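Local coordinates for fibronectin type III domain-containing protein (Simiduia agarivorans, PDB 6P2K) that probably hydrolyses xyloglucan-type beta-glucans as a glycoside hydrolase family 74 enzyme, its catalytic part built from seven-bladed beta-propellers, at residues T628-L642 against W648-K662. Numbering follows the deposited sequence.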
loop_
_atom_site.group_PDB
_atom_site.type_symbol
_atom_site.label_atom_id
_atom_site.label_comp_id
_atom_site.label_asym_id
_atom_site.label_seq_id
_atom_site.Cartn_x
_atom_site.Cartn_y
_atom_site.Cartn_z
ATOM N N THR B 628 -9.520 9.494 -48.624
ATOM C CA THR B 628 -10.954 9.341 -48.819
ATOM C C THR B 628 -11.575 8.798 -47.543
ATOM O O THR B 628 -11.013 7.904 -46.902
ATOM C CB THR B 628 -11.263 8.403 -49.995
ATOM O OG1 THR B 628 -10.787 8.990 -51.212
ATOM C CG2 THR B 628 -12.760 8.157 -50.115
ATOM N N VAL B 629 -12.720 9.354 -47.164
ATOM C CA VAL B 629 -13.510 8.843 -46.052
ATOM C C VAL B 629 -14.607 7.965 -46.633
ATOM O O VAL B 629 -15.420 8.424 -47.445
ATOM C CB VAL B 629 -14.095 9.979 -45.200
ATOM C CG1 VAL B 629 -15.043 9.412 -44.154
ATOM C CG2 VAL B 629 -12.978 10.760 -44.533
ATOM N N TYR B 630 -14.620 6.700 -46.236
ATOM C CA TYR B 630 -15.571 5.725 -46.745
ATOM C C TYR B 630 -16.683 5.504 -45.729
ATOM O O TYR B 630 -16.428 5.422 -44.524
ATOM C CB TYR B 630 -14.870 4.401 -47.056
ATOM C CG TYR B 630 -13.915 4.483 -48.226
ATOM C CD1 TYR B 630 -14.375 4.356 -49.531
ATOM C CD2 TYR B 630 -12.559 4.699 -48.025
ATOM C CE1 TYR B 630 -13.508 4.437 -50.605
ATOM C CE2 TYR B 630 -11.684 4.781 -49.093
ATOM C CZ TYR B 630 -12.166 4.648 -50.383
ATOM O OH TYR B 630 -11.305 4.730 -51.452
ATOM N N LEU B 631 -17.917 5.416 -46.222
ATOM C CA LEU B 631 -19.079 5.103 -45.401
ATOM C C LEU B 631 -19.799 3.932 -46.048
ATOM O O LEU B 631 -20.307 4.057 -47.168
ATOM C CB LEU B 631 -20.009 6.313 -45.270
ATOM C CG LEU B 631 -21.158 6.218 -44.264
ATOM C CD1 LEU B 631 -20.628 6.194 -42.833
ATOM C CD2 LEU B 631 -22.130 7.372 -44.456
ATOM N N MET B 632 -19.838 2.799 -45.351
ATOM C CA MET B 632 -20.297 1.537 -45.915
ATOM C C MET B 632 -21.459 0.997 -45.097
ATOM O O MET B 632 -21.375 0.908 -43.865
ATOM C CB MET B 632 -19.150 0.525 -45.960
ATOM C CG MET B 632 -19.482 -0.787 -46.641
ATOM S SD MET B 632 -20.041 -2.063 -45.489
ATOM C CE MET B 632 -18.514 -2.420 -44.619
ATOM N N SER B 633 -22.536 0.627 -45.784
ATOM C CA SER B 633 -23.743 0.111 -45.156
ATOM C C SER B 633 -24.011 -1.314 -45.610
ATOM O O SER B 633 -23.922 -1.624 -46.803
ATOM C CB SER B 633 -24.949 0.997 -45.497
ATOM O OG SER B 633 -26.178 0.325 -45.260
ATOM N N PHE B 634 -24.354 -2.172 -44.655
ATOM C CA PHE B 634 -24.818 -3.530 -44.924
ATOM C C PHE B 634 -26.247 -3.611 -44.411
ATOM O O PHE B 634 -26.473 -3.625 -43.196
ATOM C CB PHE B 634 -23.923 -4.572 -44.259
ATOM C CG PHE B 634 -24.427 -5.986 -44.390
ATOM C CD1 PHE B 634 -24.816 -6.492 -45.621
ATOM C CD2 PHE B 634 -24.502 -6.812 -43.275
ATOM C CE1 PHE B 634 -25.274 -7.793 -45.738
ATOM C CE2 PHE B 634 -24.956 -8.114 -43.386
ATOM C CZ PHE B 634 -25.344 -8.607 -44.619
ATOM N N ALA B 635 -27.204 -3.646 -45.330
ATOM C CA ALA B 635 -28.612 -3.518 -44.986
ATOM C C ALA B 635 -29.428 -3.843 -46.227
ATOM O O ALA B 635 -28.884 -4.054 -47.313
ATOM C CB ALA B 635 -28.937 -2.108 -44.479
ATOM N N LYS B 636 -30.743 -3.883 -46.054
ATOM C CA LYS B 636 -31.662 -3.931 -47.178
ATOM C C LYS B 636 -32.220 -2.538 -47.443
ATOM O O LYS B 636 -32.135 -1.639 -46.604
ATOM C CB LYS B 636 -32.800 -4.930 -46.923
ATOM C CG LYS B 636 -33.945 -4.410 -46.070
ATOM C CD LYS B 636 -35.001 -5.491 -45.865
ATOM C CE LYS B 636 -36.356 -4.905 -45.488
ATOM N NZ LYS B 636 -37.418 -5.320 -46.457
ATOM N N GLY B 637 -32.776 -2.363 -48.638
ATOM C CA GLY B 637 -33.369 -1.089 -48.999
ATOM C C GLY B 637 -32.335 -0.057 -49.423
ATOM O O GLY B 637 -31.266 -0.378 -49.946
ATOM N N GLY B 638 -32.672 1.209 -49.185
ATOM C CA GLY B 638 -31.832 2.318 -49.588
ATOM C C GLY B 638 -32.590 3.359 -50.385
ATOM O O GLY B 638 -32.154 4.510 -50.492
ATOM N N GLY B 639 -33.729 2.967 -50.953
ATOM C CA GLY B 639 -34.565 3.882 -51.689
ATOM C C GLY B 639 -34.548 3.620 -53.181
ATOM O O GLY B 639 -33.991 2.624 -53.654
ATOM N N PRO B 640 -35.168 4.517 -53.949
ATOM C CA PRO B 640 -35.236 4.334 -55.407
ATOM C C PRO B 640 -33.849 4.217 -56.021
ATOM O O PRO B 640 -32.956 5.021 -55.743
ATOM C CB PRO B 640 -35.963 5.595 -55.889
ATOM C CG PRO B 640 -36.724 6.078 -54.698
ATOM C CD PRO B 640 -35.893 5.719 -53.502
ATOM N N GLY B 641 -33.673 3.198 -56.862
ATOM C CA GLY B 641 -32.395 2.925 -57.481
ATOM C C GLY B 641 -31.443 2.089 -56.655
ATOM O O GLY B 641 -30.404 1.665 -57.178
ATOM N N LEU B 642 -31.756 1.836 -55.388
ATOM C CA LEU B 642 -30.907 1.040 -54.511
ATOM C C LEU B 642 -31.629 -0.147 -53.895
ATOM O O LEU B 642 -31.045 -1.228 -53.790
ATOM C CB LEU B 642 -30.326 1.924 -53.393
ATOM C CG LEU B 642 -29.379 3.044 -53.833
ATOM C CD1 LEU B 642 -29.154 4.031 -52.699
ATOM C CD2 LEU B 642 -28.050 2.483 -54.324
ATOM N N TRP B 648 -30.359 -7.990 -48.831
ATOM C CA TRP B 648 -29.347 -7.137 -48.226
ATOM C C TRP B 648 -28.211 -6.915 -49.214
ATOM O O TRP B 648 -27.848 -7.815 -49.976
ATOM C CB TRP B 648 -28.813 -7.757 -46.937
ATOM C CG TRP B 648 -29.789 -7.709 -45.804
ATOM C CD1 TRP B 648 -31.131 -7.951 -45.865
ATOM C CD2 TRP B 648 -29.499 -7.399 -44.439
ATOM N NE1 TRP B 648 -31.694 -7.813 -44.620
ATOM C CE2 TRP B 648 -30.713 -7.476 -43.726
ATOM C CE3 TRP B 648 -28.329 -7.066 -43.748
ATOM C CZ2 TRP B 648 -30.792 -7.224 -42.356
ATOM C CZ3 TRP B 648 -28.408 -6.820 -42.391
ATOM C CH2 TRP B 648 -29.632 -6.899 -41.708
ATOM N N GLN B 649 -27.658 -5.704 -49.204
ATOM C CA GLN B 649 -26.621 -5.313 -50.147
ATOM C C GLN B 649 -25.565 -4.498 -49.415
ATOM O O GLN B 649 -25.783 -4.022 -48.298
ATOM C CB GLN B 649 -27.199 -4.494 -51.313
ATOM C CG GLN B 649 -28.435 -5.101 -51.965
ATOM C CD GLN B 649 -29.151 -4.131 -52.893
ATOM O OE1 GLN B 649 -29.481 -4.471 -54.029
ATOM N NE2 GLN B 649 -29.398 -2.919 -52.407
ATOM N N ILE B 650 -24.411 -4.341 -50.060
ATOM C CA ILE B 650 -23.361 -3.448 -49.581
ATOM C C ILE B 650 -23.426 -2.169 -50.402
ATOM O O ILE B 650 -23.258 -2.199 -51.628
ATOM C CB ILE B 650 -21.969 -4.092 -49.675
ATOM C CG1 ILE B 650 -21.906 -5.389 -48.862
ATOM C CG2 ILE B 650 -20.913 -3.119 -49.169
ATOM C CD1 ILE B 650 -21.943 -5.173 -47.369
ATOM N N LEU B 651 -23.685 -1.051 -49.733
ATOM C CA LEU B 651 -23.709 0.260 -50.366
ATOM C C LEU B 651 -22.537 1.080 -49.853
ATOM O O LEU B 651 -22.180 0.999 -48.673
ATOM C CB LEU B 651 -25.027 0.994 -50.090
ATOM C CG LEU B 651 -26.328 0.267 -50.440
ATOM C CD1 LEU B 651 -27.503 1.230 -50.445
ATOM C CD2 LEU B 651 -26.212 -0.424 -51.782
ATOM N N LEU B 652 -21.941 1.867 -50.743
ATOM C CA LEU B 652 -20.755 2.646 -50.419
ATOM C C LEU B 652 -20.998 4.113 -50.737
ATOM O O LEU B 652 -21.655 4.446 -51.730
ATOM C CB LEU B 652 -19.528 2.142 -51.188
ATOM C CG LEU B 652 -18.162 2.528 -50.617
ATOM C CD1 LEU B 652 -17.968 1.920 -49.238
ATOM C CD2 LEU B 652 -17.046 2.098 -51.559
ATOM N N SER B 653 -20.458 4.986 -49.887
ATOM C CA SER B 653 -20.500 6.422 -50.104
ATOM C C SER B 653 -19.152 7.012 -49.726
ATOM O O SER B 653 -18.557 6.618 -48.717
ATOM C CB SER B 653 -21.606 7.093 -49.275
ATOM O OG SER B 653 -21.357 8.486 -49.141
ATOM N N THR B 654 -18.674 7.957 -50.535
ATOM C CA THR B 654 -17.446 8.682 -50.235
ATOM C C THR B 654 -17.701 10.146 -49.905
ATOM O O THR B 654 -16.753 10.937 -49.863
ATOM C CB THR B 654 -16.461 8.576 -51.400
ATOM O OG1 THR B 654 -17.081 9.059 -52.602
ATOM C CG2 THR B 654 -16.027 7.132 -51.603
ATOM N N ASP B 655 -18.952 10.531 -49.661
ATOM C CA ASP B 655 -19.292 11.900 -49.281
ATOM C C ASP B 655 -20.239 11.901 -48.087
ATOM O O ASP B 655 -21.250 12.607 -48.059
ATOM C CB ASP B 655 -19.882 12.676 -50.462
ATOM C CG ASP B 655 -21.094 11.995 -51.082
ATOM O OD1 ASP B 655 -21.509 10.923 -50.594
ATOM O OD2 ASP B 655 -21.632 12.541 -52.069
ATOM N N GLU B 656 -19.905 11.098 -47.076
ATOM C CA GLU B 656 -20.612 11.081 -45.793
ATOM C C GLU B 656 -22.110 10.827 -45.956
ATOM O O GLU B 656 -22.927 11.377 -45.211
ATOM C CB GLU B 656 -20.370 12.379 -45.016
ATOM C CG GLU B 656 -18.913 12.602 -44.638
ATOM C CD GLU B 656 -18.744 13.519 -43.438
ATOM O OE1 GLU B 656 -17.589 13.893 -43.138
ATOM O OE2 GLU B 656 -19.761 13.867 -42.797
ATOM N N GLY B 657 -22.486 10.001 -46.928
ATOM C CA GLY B 657 -23.862 9.576 -47.076
ATOM C C GLY B 657 -24.733 10.438 -47.962
ATOM O O GLY B 657 -25.946 10.203 -48.017
ATOM N N GLN B 658 -24.166 11.430 -48.653
ATOM C CA GLN B 658 -24.976 12.228 -49.571
ATOM C C GLN B 658 -25.371 11.420 -50.802
ATOM O O GLN B 658 -26.507 11.523 -51.279
ATOM C CB GLN B 658 -24.228 13.495 -49.977
ATOM C CG GLN B 658 -24.026 14.483 -48.843
ATOM C CD GLN B 658 -23.246 15.707 -49.271
ATOM O OE1 GLN B 658 -23.285 16.107 -50.433
ATOM N NE2 GLN B 658 -22.529 16.309 -48.330
ATOM N N ASN B 659 -24.452 10.607 -51.322
ATOM C CA ASN B 659 -24.701 9.780 -52.495
ATOM C C ASN B 659 -24.114 8.395 -52.268
ATOM O O ASN B 659 -23.013 8.266 -51.725
ATOM C CB ASN B 659 -24.094 10.405 -53.754
ATOM C CG ASN B 659 -24.708 11.747 -54.092
ATOM O OD1 ASN B 659 -25.766 11.820 -54.716
ATOM N ND2 ASN B 659 -24.040 12.820 -53.687
ATOM N N TRP B 660 -24.841 7.366 -52.700
ATOM C CA TRP B 660 -24.466 5.979 -52.461
ATOM C C TRP B 660 -24.355 5.212 -53.773
ATOM O O TRP B 660 -24.969 5.573 -54.782
ATOM C CB TRP B 660 -25.489 5.280 -51.559
ATOM C CG TRP B 660 -25.619 5.884 -50.197
ATOM C CD1 TRP B 660 -26.384 6.959 -49.844
ATOM C CD2 TRP B 660 -24.976 5.437 -48.997
ATOM N NE1 TRP B 660 -26.253 7.211 -48.501
ATOM C CE2 TRP B 660 -25.393 6.291 -47.958
ATOM C CE3 TRP B 660 -24.087 4.397 -48.702
ATOM C CZ2 TRP B 660 -24.950 6.139 -46.646
ATOM C CZ3 TRP B 660 -23.650 4.248 -47.401
ATOM C CH2 TRP B 660 -24.085 5.113 -46.388
ATOM N N GLN B 661 -23.568 4.132 -53.745
ATOM C CA GLN B 661 -23.441 3.217 -54.874
ATOM C C GLN B 661 -23.535 1.777 -54.389
ATOM O O GLN B 661 -23.011 1.434 -53.325
ATOM C CB GLN B 661 -22.112 3.404 -55.625
ATOM C CG GLN B 661 -21.834 4.819 -56.103
ATOM C CD GLN B 661 -20.990 5.607 -55.117
ATOM O OE1 GLN B 661 -19.966 5.122 -54.628
ATOM N NE2 GLN B 661 -21.413 6.832 -54.822
ATOM N N LYS B 662 -24.205 0.941 -55.180
ATOM C CA LYS B 662 -24.222 -0.498 -54.942
ATOM C C LYS B 662 -22.874 -1.102 -55.321
ATOM O O LYS B 662 -22.373 -0.864 -56.424
ATOM C CB LYS B 662 -25.332 -1.151 -55.767
ATOM C CG LYS B 662 -26.500 -1.708 -54.976
ATOM C CD LYS B 662 -27.428 -2.530 -55.859
ATOM C CE LYS B 662 -28.650 -1.729 -56.277
ATOM N NZ LYS B 662 -29.832 -2.600 -56.524
HETATM O O HOH W 1 -14.242 11.206 -49.023
HETATM O O HOH W 2 -17.828 9.197 -46.748
HETATM O O HOH W 3 -26.844 -1.260 -47.538
HETATM O O HOH W 4 -29.128 -2.278 -49.292
#
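W648 drives the edge of its indole into the face of F634: CE3 stands over the centre of the phenyl ring, 3.5 Å from F634 CZ, with the planes at 65°. Backbone covers one face of the same indole: A635 CA sits off-centre over its six-membered ring in a CH-pi contact. F634 swings CG anti to its own nitrogen (chi1 174°), which sets CD1 3.6 Å from I650 CD1. Cutting the phenyl back to an alanine would probably leave the W648 edge and the I650 tip without their shared partner and open a gap between them. Further along this face, M632 CG meets I650 CG2 at 3.7 Å, and M632 CB rests on L652 CD1.

Strands 628-634 and 648-653 are the two middle strands of a four-stranded antiparallel propeller blade, and M632, F634 and I650 pack against strand 702-709 of the next sheet. S633 and L651 form a hydrogen-bonded pair, the S633 N-H pointing almost straight at L651 O (170° at the hydrogen).

On the reverse face, L631 CD2 lies 3.6 Å from W660 CH2, while W660 NE1 bonds V610 O. Beyond the corner at A635 and K636, the loop folds back over this face: L642 CD1 touches both L651 CD1 and W660 CB. Q649 NE2 grips L642 O at 2.7 Å, the acceptor nearly in its amide plane, and Q649 OE1 takes a bond from K662 NZ.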